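CBS domain protein/ACT domain protein (Thermotoga maritima, PDB 1VR9) is of unknown function but pairs two CBS domains with an ACT domain, an architecture consistent with ligand-sensing regulation, and may bind magnesium. Local coordinates at residues M13-P24 with D82-A94. Sequence-based numbering, arbitrary orientation.
Sequences MKVKKWVTQDFP and DFFVHEEDNITHA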
# COMPACT_ATOMS: atom_id res chain seq x y z
N MSE A 13 7.87 -12.25 14.87
CA MSE A 13 6.65 -11.51 15.31
C MSE A 13 5.59 -11.53 14.20
O MSE A 13 5.87 -11.94 13.06
CB MSE A 13 7.03 -10.07 15.72
CG MSE A 13 5.88 -9.18 16.19
SE MSE A 13 4.63 -10.04 17.42
CE MSE A 13 5.81 -10.29 18.96
N LYS A 14 4.38 -11.12 14.54
CA LYS A 14 3.26 -11.05 13.60
C LYS A 14 3.16 -9.68 12.91
O LYS A 14 3.55 -8.65 13.47
CB LYS A 14 1.96 -11.34 14.33
CG LYS A 14 1.98 -12.61 15.17
CD LYS A 14 2.29 -13.86 14.35
CE LYS A 14 1.13 -14.22 13.43
NZ LYS A 14 1.18 -15.65 13.00
N VAL A 15 2.61 -9.70 11.70
CA VAL A 15 2.30 -8.50 10.91
C VAL A 15 1.44 -7.50 11.69
O VAL A 15 1.72 -6.30 11.69
CB VAL A 15 1.56 -8.91 9.60
CG1 VAL A 15 0.83 -7.72 8.92
CG2 VAL A 15 2.55 -9.58 8.64
N LYS A 16 0.40 -8.00 12.36
CA LYS A 16 -0.53 -7.13 13.08
C LYS A 16 0.17 -6.16 14.03
O LYS A 16 -0.30 -5.04 14.24
CB LYS A 16 -1.58 -7.96 13.84
CG LYS A 16 -2.83 -7.17 14.18
CD LYS A 16 -3.99 -8.11 14.52
CE LYS A 16 -5.26 -7.34 14.84
NZ LYS A 16 -6.30 -8.22 15.41
N LYS A 17 1.29 -6.57 14.61
CA LYS A 17 2.03 -5.72 15.54
C LYS A 17 2.59 -4.46 14.87
O LYS A 17 2.76 -3.43 15.53
CB LYS A 17 3.18 -6.51 16.20
CG LYS A 17 3.86 -5.77 17.35
CD LYS A 17 5.06 -4.94 16.90
CE LYS A 17 5.31 -3.75 17.81
NZ LYS A 17 5.98 -2.61 17.10
N TRP A 18 2.85 -4.54 13.56
CA TRP A 18 3.58 -3.49 12.85
C TRP A 18 2.69 -2.67 11.89
O TRP A 18 3.17 -1.79 11.18
CB TRP A 18 4.76 -4.13 12.10
CG TRP A 18 5.71 -4.86 13.02
CD1 TRP A 18 5.67 -6.19 13.34
CD2 TRP A 18 6.80 -4.30 13.76
NE1 TRP A 18 6.67 -6.49 14.22
CE2 TRP A 18 7.38 -5.35 14.50
CE3 TRP A 18 7.33 -3.01 13.88
CZ2 TRP A 18 8.48 -5.16 15.34
CZ3 TRP A 18 8.42 -2.81 14.71
CH2 TRP A 18 8.98 -3.89 15.45
N VAL A 19 1.39 -2.95 11.87
CA VAL A 19 0.47 -2.22 10.99
C VAL A 19 0.29 -0.76 11.39
O VAL A 19 0.14 -0.45 12.58
CB VAL A 19 -0.91 -2.89 10.95
CG1 VAL A 19 -1.92 -2.04 10.21
CG2 VAL A 19 -0.80 -4.25 10.31
N THR A 20 0.26 0.11 10.39
CA THR A 20 -0.03 1.53 10.58
C THR A 20 -1.29 1.92 9.80
O THR A 20 -1.62 1.30 8.77
CB THR A 20 1.15 2.43 10.13
OG1 THR A 20 0.90 3.80 10.51
CG2 THR A 20 1.44 2.35 8.61
N GLN A 21 -1.97 2.96 10.29
CA GLN A 21 -3.04 3.61 9.52
C GLN A 21 -2.54 4.89 8.85
O GLN A 21 -3.27 5.54 8.09
CB GLN A 21 -4.26 3.90 10.42
CG GLN A 21 -4.80 2.67 11.12
CD GLN A 21 -5.23 1.56 10.17
OE1 GLN A 21 -5.79 1.82 9.13
NE2 GLN A 21 -4.97 0.33 10.55
N ASP A 22 -1.28 5.23 9.09
CA ASP A 22 -0.66 6.44 8.56
C ASP A 22 0.04 6.08 7.24
O ASP A 22 1.25 5.85 7.18
CB ASP A 22 0.32 7.00 9.63
CG ASP A 22 0.54 8.52 9.52
OD1 ASP A 22 0.00 9.17 8.59
OD2 ASP A 22 1.25 9.07 10.39
N PHE A 23 -0.76 6.01 6.17
CA PHE A 23 -0.26 5.67 4.84
C PHE A 23 -1.16 6.27 3.75
O PHE A 23 -2.34 6.57 4.02
CB PHE A 23 -0.21 4.15 4.67
CG PHE A 23 -1.55 3.49 4.64
CD1 PHE A 23 -2.19 3.13 5.83
CD2 PHE A 23 -2.17 3.17 3.45
CE1 PHE A 23 -3.43 2.52 5.82
CE2 PHE A 23 -3.42 2.55 3.44
CZ PHE A 23 -4.04 2.22 4.62
N PRO A 24 -0.61 6.44 2.53
CA PRO A 24 -1.39 7.05 1.44
C PRO A 24 -2.45 6.10 0.85
O PRO A 24 -2.12 5.01 0.39
CB PRO A 24 -0.32 7.40 0.40
CG PRO A 24 0.77 6.40 0.64
CD PRO A 24 0.77 6.11 2.10
N ASP A 82 -1.82 -8.30 -6.45
CA ASP A 82 -1.39 -9.44 -5.63
C ASP A 82 -0.44 -9.04 -4.50
O ASP A 82 0.05 -9.91 -3.77
CB ASP A 82 -0.72 -10.52 -6.50
CG ASP A 82 -1.57 -10.93 -7.70
OD1 ASP A 82 -2.73 -11.41 -7.51
OD2 ASP A 82 -1.10 -10.77 -8.86
N PHE A 83 -0.18 -7.73 -4.37
CA PHE A 83 0.81 -7.20 -3.42
C PHE A 83 0.14 -6.87 -2.09
O PHE A 83 -0.32 -5.75 -1.86
CB PHE A 83 1.52 -5.97 -4.01
CG PHE A 83 2.63 -5.43 -3.15
CD1 PHE A 83 3.81 -6.15 -2.96
CD2 PHE A 83 2.53 -4.15 -2.58
CE1 PHE A 83 4.85 -5.63 -2.19
CE2 PHE A 83 3.55 -3.64 -1.83
CZ PHE A 83 4.72 -4.39 -1.63
N PHE A 84 0.07 -7.87 -1.22
CA PHE A 84 -0.56 -7.72 0.09
C PHE A 84 -0.09 -8.85 1.01
O PHE A 84 0.40 -9.87 0.55
CB PHE A 84 -2.11 -7.79 -0.03
CG PHE A 84 -2.63 -9.12 -0.51
CD1 PHE A 84 -2.81 -10.17 0.37
CD2 PHE A 84 -2.89 -9.34 -1.85
CE1 PHE A 84 -3.26 -11.41 -0.07
CE2 PHE A 84 -3.33 -10.54 -2.31
CZ PHE A 84 -3.52 -11.59 -1.42
N VAL A 85 -0.29 -8.64 2.30
CA VAL A 85 -0.21 -9.73 3.29
C VAL A 85 -1.46 -9.70 4.18
O VAL A 85 -2.16 -8.71 4.19
CB VAL A 85 1.07 -9.66 4.14
CG1 VAL A 85 2.27 -9.92 3.28
CG2 VAL A 85 1.21 -8.33 4.89
N HIS A 86 -1.71 -10.78 4.91
CA HIS A 86 -2.87 -10.85 5.82
C HIS A 86 -2.49 -10.40 7.23
O HIS A 86 -1.34 -10.50 7.63
CB HIS A 86 -3.45 -12.27 5.85
CG HIS A 86 -4.30 -12.60 4.67
ND1 HIS A 86 -3.79 -13.10 3.49
CD2 HIS A 86 -5.64 -12.51 4.50
CE1 HIS A 86 -4.78 -13.31 2.64
NE2 HIS A 86 -5.92 -12.96 3.23
N GLU A 87 -3.46 -9.91 7.99
CA GLU A 87 -3.22 -9.49 9.38
C GLU A 87 -2.50 -10.53 10.23
O GLU A 87 -1.68 -10.19 11.09
CB GLU A 87 -4.54 -9.20 10.08
CG GLU A 87 -5.23 -7.92 9.66
CD GLU A 87 -6.42 -7.60 10.56
OE1 GLU A 87 -7.37 -8.42 10.65
OE2 GLU A 87 -6.41 -6.52 11.17
N GLU A 88 -2.86 -11.79 10.04
CA GLU A 88 -2.37 -12.87 10.92
C GLU A 88 -1.10 -13.57 10.40
O GLU A 88 -0.65 -14.57 10.98
CB GLU A 88 -3.49 -13.87 11.14
CG GLU A 88 -4.72 -13.28 11.83
CD GLU A 88 -4.48 -12.94 13.30
OE1 GLU A 88 -3.51 -13.45 13.89
OE2 GLU A 88 -5.28 -12.17 13.86
N ASP A 89 -0.54 -13.06 9.31
CA ASP A 89 0.74 -13.56 8.81
C ASP A 89 1.90 -13.17 9.74
O ASP A 89 1.80 -12.25 10.57
CB ASP A 89 1.05 -13.04 7.40
CG ASP A 89 0.15 -13.64 6.33
OD1 ASP A 89 -0.49 -14.69 6.61
OD2 ASP A 89 0.07 -13.05 5.23
N ASN A 90 3.00 -13.88 9.57
CA ASN A 90 4.24 -13.56 10.26
C ASN A 90 4.94 -12.45 9.52
O ASN A 90 4.92 -12.39 8.28
CB ASN A 90 5.14 -14.79 10.31
CG ASN A 90 4.54 -15.92 11.11
OD1 ASN A 90 4.06 -15.72 12.23
ND2 ASN A 90 4.58 -17.13 10.55
N ILE A 91 5.58 -11.55 10.26
CA ILE A 91 6.30 -10.45 9.64
C ILE A 91 7.40 -10.97 8.69
O ILE A 91 7.68 -10.36 7.67
CB ILE A 91 6.83 -9.45 10.73
CG1 ILE A 91 7.16 -8.09 10.11
CG2 ILE A 91 8.01 -10.05 11.47
CD1 ILE A 91 5.98 -7.36 9.49
N THR A 92 7.96 -12.15 8.99
CA THR A 92 8.87 -12.84 8.07
C THR A 92 8.27 -13.11 6.68
O THR A 92 8.99 -13.16 5.69
CB THR A 92 9.39 -14.17 8.67
OG1 THR A 92 8.29 -14.99 9.07
CG2 THR A 92 10.28 -13.91 9.87
N HIS A 93 6.95 -13.29 6.60
CA HIS A 93 6.27 -13.44 5.31
C HIS A 93 6.29 -12.16 4.46
O HIS A 93 6.41 -12.23 3.23
CB HIS A 93 4.82 -13.88 5.51
CG HIS A 93 4.09 -14.10 4.23
ND1 HIS A 93 4.55 -14.96 3.26
CD2 HIS A 93 2.94 -13.57 3.75
CE1 HIS A 93 3.71 -14.96 2.24
NE2 HIS A 93 2.72 -14.12 2.51
N ALA A 94 6.18 -11.01 5.11
CA ALA A 94 6.30 -9.72 4.44
C ALA A 94 7.65 -9.59 3.70
O ALA A 94 7.73 -8.88 2.70
CB ALA A 94 6.15 -8.58 5.45
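The W18 indole meets I91 obliquely, its CD1 4.0 Å from I91 CG1, and the two side chains cross at about a right angle. One face of the indole carries CD of K17, offset toward the rim, while CB of M13, a selenomethionine, sits in plane at the edge. This is the CBS-pair arrangement in which the N-terminal segment of the first CBS motif packs on the second: 13-18 runs beside the beta turn H86-D89 and the start of helix 91-100. W18 also touches A127 and E130 of helix 121-130, and its NE1, buried here, has no partner in the model.

The backbones join at a single bridge, K14 with N90. I91 N donates to M13 O at 2.8 Å, nearly straight at 168°, and V15 N gives D89 O an equally direct bond of 2.9 Å; K16 N adds a weak one to E87 O. V15, buried, supplies much of the apolar contact. With chi1 at 163°, its CG1 stands anti to the backbone N and meets V85 CG2 at 4.1 Å, while CG2 lies against the carbonyl oxygens of D89 and N90.

K14 bends at chi2 and chi3, which folds its chain back along the turn and brings NZ to N90 OD1 at 3.0 Å, from above the amide's carbonyl plane, with a weak bond to E88 O. An alanine here would remove the ammonium group, which would probably leave N90 OD1 and E88 O without this donor and the N90 amide freer to turn. K16 and the E87 and E88 carboxylates are near but form no salt bridge. Inside the turn, H86 N reaches D89 OD2 at 2.9 Å from above the carboxylate plane.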